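Local structure of putative acyl-CoA dehydrogenase (Burkholderia xenovorans, 5JSC) at residues C[62-65]-C[69-72]; C[93-98]-C[262-267]; C[105-110]-C[178-183]; C[129-134]-C[206-211]. The protein is a putative acyl-CoA dehydrogenase that binds flavin-adenine dinucleotide between subunits of a four-chain assembly. One frame throughout, in Å; residues are numbered along the deposited sequence.

Contact 1: C[62-65]-C[69-72]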
loop_
_atom_site.group_PDB
_atom_site.type_symbol
_atom_site.label_atom_id
_atom_site.label_comp_id
_atom_site.label_asym_id
_atom_site.label_seq_id
_atom_site.Cartn_x
_atom_site.Cartn_y
_atom_site.Cartn_z
ATOM N N ARG C 62 22.888 28.060 21.392
ATOM C CA ARG C 62 22.993 29.251 22.228
ATOM C C ARG C 62 21.699 30.058 22.214
ATOM O O ARG C 62 21.243 30.526 23.270
ATOM C CB ARG C 62 24.172 30.112 21.771
ATOM C CG ARG C 62 25.520 29.422 21.885
ATOM C CD ARG C 62 26.672 30.391 21.631
ATOM N NE ARG C 62 26.645 30.956 20.282
ATOM C CZ ARG C 62 27.464 30.594 19.299
ATOM N NH1 ARG C 62 28.384 29.664 19.510
ATOM N NH2 ARG C 62 27.367 31.165 18.105
ATOM N N GLU C 63 21.097 30.243 21.034
ATOM C CA GLU C 63 19.896 31.065 20.918
ATOM C C GLU C 63 18.699 30.394 21.574
ATOM O O GLU C 63 17.925 31.042 22.290
ATOM C CB GLU C 63 19.592 31.349 19.448
ATOM C CG GLU C 63 20.608 32.221 18.742
ATOM C CD GLU C 63 20.290 32.386 17.269
ATOM O OE1 GLU C 63 19.386 31.681 16.769
ATOM O OE2 GLU C 63 20.947 33.219 16.612
ATOM N N LEU C 64 18.500 29.104 21.298
ATOM C CA LEU C 64 17.411 28.380 21.940
ATOM C C LEU C 64 17.598 28.367 23.448
ATOM O O LEU C 64 16.628 28.497 24.206
ATOM C CB LEU C 64 17.337 26.954 21.395
ATOM C CG LEU C 64 16.821 26.805 19.961
ATOM C CD1 LEU C 64 17.161 25.425 19.433
ATOM C CD2 LEU C 64 15.322 27.049 19.891
ATOM N N GLY C 65 18.846 28.226 23.899
ATOM C CA GLY C 65 19.112 28.238 25.327
ATOM C C GLY C 65 18.759 29.564 25.964
ATOM O O GLY C 65 18.086 29.609 26.997
ATOM N N TRP C 69 14.108 27.683 25.669
ATOM C CA TRP C 69 13.449 26.523 25.081
ATOM C C TRP C 69 14.147 25.205 25.393
ATOM O O TRP C 69 13.519 24.150 25.256
ATOM C CB TRP C 69 13.318 26.706 23.565
ATOM C CG TRP C 69 12.451 27.889 23.230
ATOM C CD1 TRP C 69 12.806 28.990 22.505
ATOM C CD2 TRP C 69 11.088 28.102 23.637
ATOM N NE1 TRP C 69 11.750 29.869 22.431
ATOM C CE2 TRP C 69 10.687 29.350 23.119
ATOM C CE3 TRP C 69 10.171 27.357 24.392
ATOM C CZ2 TRP C 69 9.406 29.872 23.324
ATOM C CZ3 TRP C 69 8.896 27.876 24.594
ATOM C CH2 TRP C 69 8.531 29.126 24.066
ATOM N N LEU C 70 15.411 25.233 25.824
ATOM C CA LEU C 70 16.110 23.996 26.160
ATOM C C LEU C 70 15.798 23.498 27.567
ATOM O O LEU C 70 16.191 22.379 27.915
ATOM C CB LEU C 70 17.621 24.189 26.003
ATOM C CG LEU C 70 18.070 24.660 24.612
ATOM C CD1 LEU C 70 19.590 24.787 24.564
ATOM C CD2 LEU C 70 17.572 23.728 23.493
ATOM N N LYS C 71 15.089 24.284 28.373
ATOM C CA LYS C 71 14.746 23.848 29.720
ATOM C C LYS C 71 13.763 22.686 29.717
ATOM O O LYS C 71 13.713 21.930 30.693
ATOM C CB LYS C 71 14.153 25.013 30.513
ATOM C CG LYS C 71 15.095 26.215 30.633
ATOM C CD LYS C 71 14.479 27.361 31.446
ATOM C CE LYS C 71 14.061 26.933 32.846
ATOM N NZ LYS C 71 13.530 28.086 33.636
ATOM N N TYR C 72 12.977 22.527 28.651
ATOM C CA TYR C 72 11.931 21.507 28.652
ATOM C C TYR C 72 12.481 20.099 28.495
ATOM O O TYR C 72 11.812 19.143 28.895
ATOM C CB TYR C 72 10.905 21.807 27.552
ATOM C CG TYR C 72 10.112 23.038 27.893
ATOM C CD1 TYR C 72 8.996 22.948 28.719
ATOM C CD2 TYR C 72 10.499 24.296 27.436
ATOM C CE1 TYR C 72 8.268 24.070 29.061
ATOM C CE2 TYR C 72 9.780 25.432 27.789
ATOM C CZ TYR C 72 8.666 25.304 28.597
ATOM O OH TYR C 72 7.944 26.417 28.948
#

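Contact 2: C[93-98]-C[262-267]. With EDO (1,2-ethanediol), chain O.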
loop_
_atom_site.group_PDB
_atom_site.type_symbol
_atom_site.label_atom_id
_atom_site.label_comp_id
_atom_site.label_asym_id
_atom_site.label_seq_id
_atom_site.Cartn_x
_atom_site.Cartn_y
_atom_site.Cartn_z
ATOM N N LEU C 93 5.851 19.384 21.214
ATOM C CA LEU C 93 5.418 20.605 20.538
ATOM C C LEU C 93 6.611 21.432 20.073
ATOM O O LEU C 93 6.558 22.071 19.010
ATOM C CB LEU C 93 4.518 21.431 21.465
ATOM C CG LEU C 93 3.100 20.888 21.667
ATOM C CD1 LEU C 93 2.411 21.612 22.835
ATOM C CD2 LEU C 93 2.289 21.043 20.397
ATOM N N LEU C 94 7.690 21.456 20.862
ATOM C CA LEU C 94 8.885 22.193 20.453
ATOM C C LEU C 94 9.506 21.583 19.202
ATOM O O LEU C 94 9.784 22.291 18.228
ATOM C CB LEU C 94 9.899 22.240 21.595
ATOM C CG LEU C 94 9.457 23.061 22.815
ATOM C CD1 LEU C 94 10.457 22.887 23.941
ATOM C CD2 LEU C 94 9.305 24.543 22.451
ATOM N N ARG C 95 9.733 20.263 19.205
ATOM C CA ARG C 95 10.313 19.635 18.018
ATOM C C ARG C 95 9.379 19.738 16.820
ATOM O O ARG C 95 9.827 20.001 15.693
ATOM C CB ARG C 95 10.653 18.170 18.295
ATOM C CG ARG C 95 11.901 17.971 19.127
ATOM C CD ARG C 95 12.463 16.559 18.911
ATOM N NE ARG C 95 13.107 16.410 17.599
ATOM C CZ ARG C 95 13.797 15.336 17.223
ATOM N NH1 ARG C 95 13.930 14.302 18.052
ATOM N NH2 ARG C 95 14.367 15.299 16.021
ATOM N N GLU C 96 8.079 19.522 17.031
ATOM C CA GLU C 96 7.133 19.639 15.922
ATOM C C GLU C 96 7.205 21.022 15.283
ATOM O O GLU C 96 7.315 21.148 14.056
ATOM C CB GLU C 96 5.710 19.344 16.395
ATOM C CG GLU C 96 4.724 19.423 15.258
ATOM C CD GLU C 96 3.280 19.397 15.693
ATOM O OE1 GLU C 96 2.961 18.830 16.755
ATOM O OE2 GLU C 96 2.438 19.944 14.947
ATOM N N THR C 97 7.161 22.077 16.103
ATOM C CA THR C 97 7.174 23.430 15.557
ATOM C C THR C 97 8.519 23.761 14.929
ATOM O O THR C 97 8.576 24.334 13.836
ATOM C CB THR C 97 6.834 24.436 16.651
ATOM O OG1 THR C 97 5.607 24.043 17.272
ATOM C CG2 THR C 97 6.679 25.851 16.076
ATOM N N LEU C 98 9.615 23.405 15.597
ATOM C CA LEU C 98 10.930 23.678 15.023
ATOM C C LEU C 98 11.106 22.959 13.693
ATOM O O LEU C 98 11.514 23.570 12.699
ATOM C CB LEU C 98 12.027 23.276 16.003
ATOM C CG LEU C 98 12.214 24.212 17.197
ATOM C CD1 LEU C 98 13.070 23.522 18.256
ATOM C CD2 LEU C 98 12.831 25.538 16.774
ATOM N N ARG C 262 11.905 8.996 21.675
ATOM C CA ARG C 262 11.316 8.459 20.448
ATOM C C ARG C 262 10.020 9.181 20.091
ATOM O O ARG C 262 9.759 9.444 18.913
ATOM C CB ARG C 262 11.080 6.949 20.556
ATOM C CG ARG C 262 12.303 6.109 20.158
ATOM C CD ARG C 262 12.107 4.643 20.504
ATOM N NE ARG C 262 13.310 3.873 20.216
ATOM C CZ ARG C 262 13.515 2.626 20.624
ATOM N NH1 ARG C 262 12.597 2.013 21.365
ATOM N NH2 ARG C 262 14.638 1.996 20.301
ATOM N N THR C 263 9.195 9.528 21.087
ATOM C CA THR C 263 7.980 10.272 20.757
ATOM C C THR C 263 8.316 11.646 20.180
ATOM O O THR C 263 7.592 12.156 19.312
ATOM C CB THR C 263 7.086 10.406 21.993
ATOM O OG1 THR C 263 6.945 9.120 22.609
ATOM C CG2 THR C 263 5.696 10.917 21.613
ATOM N N SER C 264 9.428 12.242 20.621
ATOM C CA SER C 264 9.849 13.518 20.059
ATOM C C SER C 264 10.332 13.380 18.617
ATOM O O SER C 264 10.193 14.332 17.845
ATOM C CB SER C 264 10.931 14.159 20.949
ATOM O OG SER C 264 12.240 13.706 20.630
ATOM N N VAL C 265 10.897 12.222 18.231
ATOM C CA VAL C 265 11.221 11.992 16.821
ATOM C C VAL C 265 9.947 11.916 16.004
ATOM O O VAL C 265 9.882 12.417 14.873
ATOM C CB VAL C 265 12.051 10.704 16.636
ATOM C CG1 VAL C 265 12.300 10.413 15.138
ATOM C CG2 VAL C 265 13.366 10.815 17.367
ATOM N N ALA C 266 8.923 11.262 16.554
ATOM C CA ALA C 266 7.616 11.261 15.910
ATOM C C ALA C 266 7.097 12.678 15.736
ATOM O O ALA C 266 6.543 13.017 14.685
ATOM C CB ALA C 266 6.637 10.419 16.722
ATOM N N ALA C 267 7.283 13.524 16.754
ATOM C CA ALA C 267 6.822 14.906 16.663
ATOM C C ALA C 267 7.582 15.680 15.588
ATOM O O ALA C 267 6.984 16.467 14.842
ATOM C CB ALA C 267 6.954 15.585 18.027
HETATM C C1 EDO O . -0.517 19.007 17.369
HETATM O O1 EDO O . 0.248 18.448 16.304
HETATM C C2 EDO O . -0.029 20.415 17.673
HETATM O O2 EDO O . 0.220 21.116 16.453
#

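Contact 3: C[105-110]-C[178-183]. With FAD (flavin-adenine dinucleotide), chain M.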
loop_
_atom_site.group_PDB
_atom_site.type_symbol
_atom_site.label_atom_id
_atom_site.label_comp_id
_atom_site.label_asym_id
_atom_site.label_seq_id
_atom_site.Cartn_x
_atom_site.Cartn_y
_atom_site.Cartn_z
ATOM N N ALA C 105 17.234 23.579 13.308
ATOM C CA ALA C 105 16.781 24.022 14.625
ATOM C C ALA C 105 16.174 22.870 15.418
ATOM O O ALA C 105 16.406 22.745 16.629
ATOM C CB ALA C 105 15.775 25.160 14.471
ATOM N N ASP C 106 15.392 22.018 14.755
ATOM C CA ASP C 106 14.864 20.833 15.425
ATOM C C ASP C 106 15.989 19.954 15.955
ATOM O O ASP C 106 15.956 19.509 17.111
ATOM C CB ASP C 106 13.985 20.029 14.471
ATOM C CG ASP C 106 13.667 18.658 15.029
ATOM O OD1 ASP C 106 12.927 18.608 16.031
ATOM O OD2 ASP C 106 14.170 17.638 14.493
ATOM N N PHE C 107 16.994 19.688 15.108
ATOM C CA PHE C 107 18.130 18.855 15.495
ATOM C C PHE C 107 18.833 19.416 16.725
ATOM O O PHE C 107 19.171 18.673 17.656
ATOM C CB PHE C 107 19.093 18.766 14.303
ATOM C CG PHE C 107 20.276 17.869 14.517
ATOM C CD1 PHE C 107 21.457 18.372 15.037
ATOM C CD2 PHE C 107 20.225 16.535 14.141
ATOM C CE1 PHE C 107 22.556 17.553 15.215
ATOM C CE2 PHE C 107 21.331 15.706 14.309
ATOM C CZ PHE C 107 22.494 16.228 14.847
ATOM N N ALA C 108 19.052 20.730 16.750
ATOM C CA ALA C 108 19.755 21.351 17.863
ATOM C C ALA C 108 18.998 21.153 19.169
ATOM O O ALA C 108 19.583 20.772 20.189
ATOM C CB ALA C 108 19.963 22.836 17.576
ATOM N N LEU C 109 17.688 21.415 19.166
ATOM C CA LEU C 109 16.931 21.234 20.401
ATOM C C LEU C 109 16.860 19.762 20.783
ATOM O O LEU C 109 17.031 19.406 21.957
ATOM C CB LEU C 109 15.530 21.821 20.259
ATOM C CG LEU C 109 14.710 21.762 21.562
ATOM C CD1 LEU C 109 13.977 23.083 21.865
ATOM C CD2 LEU C 109 13.706 20.624 21.518
ATOM N N ALA C 110 16.620 18.896 19.799
ATOM C CA ALA C 110 16.484 17.466 20.061
ATOM C C ALA C 110 17.701 16.917 20.788
ATOM O O ALA C 110 17.569 16.138 21.743
ATOM C CB ALA C 110 16.277 16.720 18.745
ATOM N N ILE C 178 27.335 9.684 15.321
ATOM C CA ILE C 178 27.062 10.378 16.578
ATOM C C ILE C 178 26.670 11.820 16.270
ATOM O O ILE C 178 27.491 12.612 15.798
ATOM C CB ILE C 178 28.261 10.316 17.532
ATOM C CG1 ILE C 178 28.603 8.854 17.845
ATOM C CG2 ILE C 178 27.949 11.091 18.817
ATOM C CD1 ILE C 178 27.392 8.014 18.226
ATOM N N SER C 179 25.405 12.157 16.545
ATOM C CA SER C 179 24.917 13.518 16.371
ATOM C C SER C 179 25.673 14.488 17.269
ATOM O O SER C 179 25.936 14.194 18.438
ATOM C CB SER C 179 23.424 13.573 16.687
ATOM O OG SER C 179 22.687 12.842 15.726
ATOM N N ASN C 180 25.987 15.668 16.727
ATOM C CA ASN C 180 26.860 16.660 17.350
ATOM C C ASN C 180 28.288 16.154 17.518
ATOM O O ASN C 180 29.099 16.801 18.198
ATOM C CB ASN C 180 26.320 17.149 18.711
ATOM C CG ASN C 180 25.095 18.030 18.566
ATOM O OD1 ASN C 180 24.849 18.600 17.499
ATOM N ND2 ASN C 180 24.321 18.153 19.638
ATOM N N GLY C 181 28.626 15.012 16.918
ATOM C CA GLY C 181 29.990 14.532 16.997
ATOM C C GLY C 181 30.957 15.561 16.452
ATOM O O GLY C 181 30.737 16.119 15.373
ATOM N N GLY C 182 32.026 15.834 17.195
ATOM C CA GLY C 182 32.984 16.839 16.813
ATOM C C GLY C 182 32.732 18.215 17.391
ATOM O O GLY C 182 33.658 19.032 17.423
ATOM N N ILE C 183 31.508 18.504 17.843
ATOM C CA ILE C 183 31.222 19.818 18.415
ATOM C C ILE C 183 30.600 19.727 19.805
ATOM O O ILE C 183 30.442 20.750 20.482
ATOM C CB ILE C 183 30.326 20.652 17.486
ATOM C CG1 ILE C 183 28.964 19.997 17.294
ATOM C CG2 ILE C 183 31.016 20.902 16.152
ATOM C CD1 ILE C 183 28.109 20.780 16.354
HETATM P PA FAD M . 21.681 -1.972 11.227
HETATM O O1A FAD M . 21.643 -2.227 12.687
HETATM O O2A FAD M . 22.736 -2.726 10.413
HETATM O O5B FAD M . 20.234 -2.268 10.643
HETATM C C5B FAD M . 20.016 -2.206 9.220
HETATM C C4B FAD M . 18.532 -2.361 9.019
HETATM O O4B FAD M . 18.137 -3.673 9.459
HETATM C C3B FAD M . 17.660 -1.439 9.861
HETATM O O3B FAD M . 17.575 -0.112 9.335
HETATM C C2B FAD M . 16.324 -2.185 9.862
HETATM O O2B FAD M . 15.597 -1.888 8.669
HETATM C C1B FAD M . 16.774 -3.656 9.836
HETATM N N9A FAD M . 16.654 -4.371 11.102
HETATM C C8A FAD M . 17.250 -4.055 12.295
HETATM N N7A FAD M . 17.037 -4.929 13.247
HETATM C C5A FAD M . 16.240 -5.891 12.640
HETATM C C6A FAD M . 15.681 -7.093 13.110
HETATM N N6A FAD M . 15.824 -7.541 14.362
HETATM N N1A FAD M . 14.945 -7.827 12.245
HETATM C C2A FAD M . 14.777 -7.371 10.996
HETATM N N3A FAD M . 15.257 -6.252 10.441
HETATM C C4A FAD M . 15.990 -5.555 11.320
HETATM N N1 FAD M . 23.301 6.774 16.924
HETATM C C2 FAD M . 23.743 7.195 18.151
HETATM O O2 FAD M . 24.196 6.402 18.994
HETATM N N3 FAD M . 23.700 8.528 18.463
HETATM C C4 FAD M . 23.239 9.536 17.640
HETATM O O4 FAD M . 23.328 10.711 17.985
HETATM C C4X FAD M . 22.749 9.090 16.368
HETATM N N5 FAD M . 22.358 9.990 15.510
HETATM C C5X FAD M . 22.078 9.579 14.216
HETATM C C6 FAD M . 21.813 10.547 13.250
HETATM C C7 FAD M . 21.629 10.200 11.917
HETATM C C7M FAD M . 21.389 11.283 10.897
HETATM C C8 FAD M . 21.688 8.843 11.541
HETATM C C8M FAD M . 21.499 8.423 10.104
HETATM C C9 FAD M . 21.933 7.874 12.508
HETATM C C9A FAD M . 22.137 8.229 13.839
HETATM N N10 FAD M . 22.488 7.280 14.822
HETATM C C10 FAD M . 22.830 7.683 16.090
HETATM C "C1'" FAD M . 22.635 5.871 14.433
HETATM C "C2'" FAD M . 21.304 5.137 14.301
HETATM O "O2'" FAD M . 20.702 4.941 15.580
HETATM C "C3'" FAD M . 21.542 3.782 13.636
HETATM O "O3'" FAD M . 21.913 4.071 12.296
HETATM C "C4'" FAD M . 20.323 2.861 13.650
HETATM O "O4'" FAD M . 20.109 2.389 14.981
HETATM C "C5'" FAD M . 20.488 1.692 12.700
HETATM O "O5'" FAD M . 21.701 0.998 13.059
HETATM P P FAD M . 22.702 0.626 11.835
HETATM O O1P FAD M . 22.983 1.820 10.990
HETATM O O2P FAD M . 23.910 -0.060 12.396
HETATM O O3P FAD M . 21.876 -0.417 10.957
HETATM O O HOH W 1 22.374 20.188 20.443
#

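Contact 4: C[129-134]-C[206-211]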
loop_
_atom_site.group_PDB
_atom_site.type_symbol
_atom_site.label_atom_id
_atom_site.label_comp_id
_atom_site.label_asym_id
_atom_site.label_seq_id
_atom_site.Cartn_x
_atom_site.Cartn_y
_atom_site.Cartn_z
ATOM N N THR C 129 24.438 18.525 38.664
ATOM C CA THR C 129 24.871 19.909 38.854
ATOM C C THR C 129 25.873 20.333 37.788
ATOM O O THR C 129 25.845 21.475 37.312
ATOM C CB THR C 129 25.480 20.068 40.249
ATOM O OG1 THR C 129 24.486 19.755 41.228
ATOM C CG2 THR C 129 25.984 21.488 40.477
ATOM N N ARG C 130 26.783 19.435 37.411
ATOM C CA ARG C 130 27.854 19.826 36.504
ATOM C C ARG C 130 27.350 19.995 35.078
ATOM O O ARG C 130 27.801 20.896 34.366
ATOM C CB ARG C 130 28.993 18.809 36.560
ATOM C CG ARG C 130 30.083 19.029 35.508
ATOM C CD ARG C 130 31.270 18.098 35.727
ATOM N NE ARG C 130 32.202 18.096 34.600
ATOM C CZ ARG C 130 33.137 19.020 34.388
ATOM N NH1 ARG C 130 33.273 20.040 35.226
ATOM N NH2 ARG C 130 33.935 18.925 33.334
ATOM N N TYR C 131 26.416 19.154 34.638
ATOM C CA TYR C 131 26.066 19.119 33.220
ATOM C C TYR C 131 24.715 19.727 32.891
ATOM O O TYR C 131 24.600 20.416 31.876
ATOM C CB TYR C 131 26.113 17.670 32.693
ATOM C CG TYR C 131 27.525 17.141 32.725
ATOM C CD1 TYR C 131 28.436 17.490 31.736
ATOM C CD2 TYR C 131 27.965 16.333 33.767
ATOM C CE1 TYR C 131 29.743 17.036 31.776
ATOM C CE2 TYR C 131 29.268 15.873 33.815
ATOM C CZ TYR C 131 30.153 16.230 32.817
ATOM O OH TYR C 131 31.447 15.773 32.854
ATOM N N LEU C 132 23.687 19.505 33.711
ATOM C CA LEU C 132 22.348 19.862 33.251
ATOM C C LEU C 132 22.094 21.365 33.160
ATOM O O LEU C 132 21.416 21.794 32.218
ATOM C CB LEU C 132 21.290 19.202 34.133
ATOM C CG LEU C 132 21.274 17.678 33.998
ATOM C CD1 LEU C 132 20.142 17.097 34.847
ATOM C CD2 LEU C 132 21.134 17.204 32.525
ATOM N N PRO C 133 22.591 22.206 34.079
ATOM C CA PRO C 133 22.325 23.644 33.915
ATOM C C PRO C 133 22.894 24.210 32.629
ATOM O O PRO C 133 22.266 25.082 32.015
ATOM C CB PRO C 133 22.981 24.264 35.157
ATOM C CG PRO C 133 22.919 23.186 36.162
ATOM C CD PRO C 133 23.214 21.935 35.389
ATOM N N ARG C 134 24.070 23.734 32.206
ATOM C CA ARG C 134 24.676 24.224 30.972
ATOM C C ARG C 134 23.965 23.670 29.742
ATOM O O ARG C 134 23.876 24.358 28.719
ATOM C CB ARG C 134 26.159 23.861 30.928
ATOM N N VAL C 206 29.538 9.618 31.420
ATOM C CA VAL C 206 29.666 10.953 30.842
ATOM C C VAL C 206 31.132 11.181 30.511
ATOM O O VAL C 206 31.997 11.114 31.395
ATOM C CB VAL C 206 29.149 12.049 31.782
ATOM C CG1 VAL C 206 29.242 13.401 31.069
ATOM C CG2 VAL C 206 27.722 11.751 32.206
ATOM N N VAL C 207 31.416 11.444 29.238
ATOM C CA VAL C 207 32.785 11.588 28.755
ATOM C C VAL C 207 32.947 12.997 28.197
ATOM O O VAL C 207 32.367 13.333 27.157
ATOM C CB VAL C 207 33.138 10.526 27.706
ATOM C CG1 VAL C 207 34.596 10.669 27.293
ATOM C CG2 VAL C 207 32.872 9.130 28.267
ATOM N N ASP C 208 33.735 13.826 28.884
ATOM C CA ASP C 208 33.980 15.177 28.399
ATOM C C ASP C 208 34.726 15.125 27.073
ATOM O O ASP C 208 35.563 14.247 26.850
ATOM C CB ASP C 208 34.780 15.979 29.427
ATOM C CG ASP C 208 33.992 16.251 30.702
ATOM O OD1 ASP C 208 32.748 16.227 30.653
ATOM O OD2 ASP C 208 34.619 16.489 31.754
ATOM N N ALA C 209 34.413 16.073 26.187
ATOM C CA ALA C 209 34.989 16.042 24.847
ATOM C C ALA C 209 36.502 16.208 24.868
ATOM O O ALA C 209 37.185 15.745 23.946
ATOM C CB ALA C 209 34.351 17.126 23.975
ATOM N N ASP C 210 37.049 16.855 25.897
ATOM C CA ASP C 210 38.485 17.077 25.967
ATOM C C ASP C 210 39.234 15.909 26.600
ATOM O O ASP C 210 40.424 16.045 26.902
ATOM C CB ASP C 210 38.788 18.389 26.712
ATOM C CG ASP C 210 38.399 18.352 28.184
ATOM O OD1 ASP C 210 37.698 17.415 28.618
ATOM O OD2 ASP C 210 38.795 19.289 28.916
ATOM N N THR C 211 38.575 14.767 26.791
ATOM C CA THR C 211 39.232 13.583 27.341
ATOM C C THR C 211 40.355 13.128 26.415
ATOM O O THR C 211 40.098 12.860 25.232
ATOM C CB THR C 211 38.226 12.444 27.523
ATOM O OG1 THR C 211 37.196 12.847 28.435
ATOM C CG2 THR C 211 38.919 11.178 28.054
#

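Contact 1: C[62-65]-C[69-72]
The indole of W69 meets L64 through its pyrrole side: L64 CD2 lies 4.1 Å from W69 CD1, approaching obliquely, and the two side chains cross at about a right angle. W40 of helix 28-44 meets the same indole in an edge-to-face pair. The carbonyl O of W69 lies at the edge of the Y72 ring, in its plane, and that ring stacks on H82. With CG of W69 anti to its carbonyl carbon (chi1 -63°), the indole is carried to the same flank of the helix end as L64. L70 packs on L64 CB and on the backbone of G65. Its CB points at residues 62-65, and the two methyls divide the work: L70 CD2 rests against L64 CB at 3.9 Å, whereas L70 CD1 reaches G65 CA at 3.6 Å. The branch point itself, L70 CG, comes to 3.7 Å from G65 N, so CG and CD1 lie on main chain that carries no side chain. The polar link is one main-chain bond, from W69 N to L64 O at 3.0 Å, with 146° at the hydrogen. Further apolar cover comes from L109 of helix 103-122, which touches L64, W69 and L70. Donor and acceptor are five residues apart, and this 6→1 spacing and the apolar L64-W69 pair are two features shared with a Schellman motif, though these alone do not establish one. They mark the terminus of helix 53-66 in the N-terminal helical domain of the acyl-CoA dehydrogenase fold.

Contact 2: C[93-98]-C[262-267]
S264 OG has two partners: it accepts from R95 NH1 across the contact at 3.1 Å, and it is also hydrogen-bonded to F261 O, one turn back in its own helix. The contact packs helix 88-101 of the N-terminal helical domain on helix 250-286 of the C-terminal helical bundle of the acyl-CoA dehydrogenase fold. Their short segments run roughly parallel, crossing at -29° with the axes 8.0 Å apart. The R95-S264 bond is fairly straight, 158° at the hydrogen, and S264 OG lies close to the guanidinium plane. A bend at chi3 (73°) turns the arginine so that a face of its guanidinium covers the backbone of the other helix, with S264 O 3.6 Å from R95 NE. V265 lies alongside, its CG2 at 3.6 Å from R95 NH1. The charge of R95 is paired with D106, which forms a salt bridge with NE and probably fixes the rotation of the group. Where the backbones come nearest, A267 turns its small CB toward helix 88-101, and E96 CA reaches A267 O at 3.4 Å in a CA-H...O contact; E96 CB and A267 CB are 4.3 Å apart. The extended E96 side chain then runs out to Y319, which bonds OE1, and to R274, which makes a salt bridge with OE2. Each carboxylate oxygen also accepts from an ethanediol molecule, probably from the crystallisation liquor: EDO O1 lies 2.8 Å from E96 OE1, and EDO O2 lies 2.9 Å from E96 OE2.

Contact 3: C[105-110]-C[178-183]
F107 on helix 105-110 and S179 at the end of a strand have their CA atoms 8.7 Å apart, and the strand end runs into a type II turn from I178 to G181, closed by G181 N to I178 O at 2.9 Å. N180 takes the third position of that turn with a positive phi of 64°, a place suited to asparagine or glycine. The wide backbone separation is bridged by the phenyl ring. CG of F107 stands anti to the backbone N (chi1 -176°), which sends the ring out from the helix until F107 CZ reaches S179 CB at 3.4 Å. N180 comes to the rim of the same ring: N180 OD1 lies near the ring plane, 3.4 Å from F107 CE1, and the amide stands almost perpendicular to the ring at 85°. This suits the slightly positive edge of an aromatic group. H226 stacks on F107 as well. The amide nitrogen of N180 has two partners, the carbonyl O of A142 and a water, and that water donates in turn to A108 O at 2.9 Å, tying the turn to the helix indirectly. S179 faces the cofactor with its polar atoms. Its backbone N donates to FAD O4 at 2.9 Å, while S179 OG donates to FAD N5, also at 2.9 Å. F107 is thus a second-shell residue, backing S179 CB and OG, and N180 in turn borders its ring. The site is the flavin pocket of the acyl-CoA dehydrogenase fold, where a strand of the middle beta domain meets the N-terminal helical domain and presents its end to the isoalloxazine ring.

Contact 4: C[129-134]-C[206-211]
Y131, R130 and D208 form a polar cluster with an apolar floor, at a partly buried junction between helix 125-136 of the N-terminal helical domain and strand 202-208 of the middle beta domain. The strand segment runs steeply across the helix segment, with the axes 11.6 Å apart, so side chains alone span the gap. The apolar evidence lies on the Y131 ring. V206 CG1 sits over one face in a CH-pi contact, 3.7 Å from the ring centroid, while R130 CG lies over the opposite face. F186 meets the same ring edge-to-face. At the phenol end, Y131 OH donates to D208 OD1 at 2.6 Å, reaching it on the syn side. R130 CG is anti to its backbone N (chi1 172°) and the chain is extended to NE, which carries the guanidinium along the tyrosine to its hydroxyl. There R130 NE donates to Y131 OH at 3.0 Å, nearly straight at 163° and in the guanidinium plane. R130 NH2 continues to D208 OD2, forming a 3.0 Å salt bridge that meets the oxygen from 43° out of the carboxylate plane. The hydroxyl of Y131 thus has three partners, R130 NE, D208 OD1 and Q242 NE2; receiving from the arginine while donating to a carboxylate, it is probably polarised, which fits its short bond to D208 OD1.

In the fold
Contacts 1, 2 and 3 are buried, whereas contact 4 lies farther out, with an exposed arginine and no touch to the others. Only contacts 1 and 2 lie wholly among helical-domain elements. Contact 1 is almost wholly apolar and local; contact 2 joins the N-terminal and C-terminal domains, while contacts 3 and 4 both join the N-terminal and middle domains. W69 packs on L94, so helix 88-101 links contact 1 to contact 2, and L109, on the helix of contact 3, also touches contact 1. Both arginines pair with an aspartate: R95 in the core with D106 of contact 3, R130 at the surface with D208 across its own contact. Of the four, contact 3 directly holds residues of the flavin pocket.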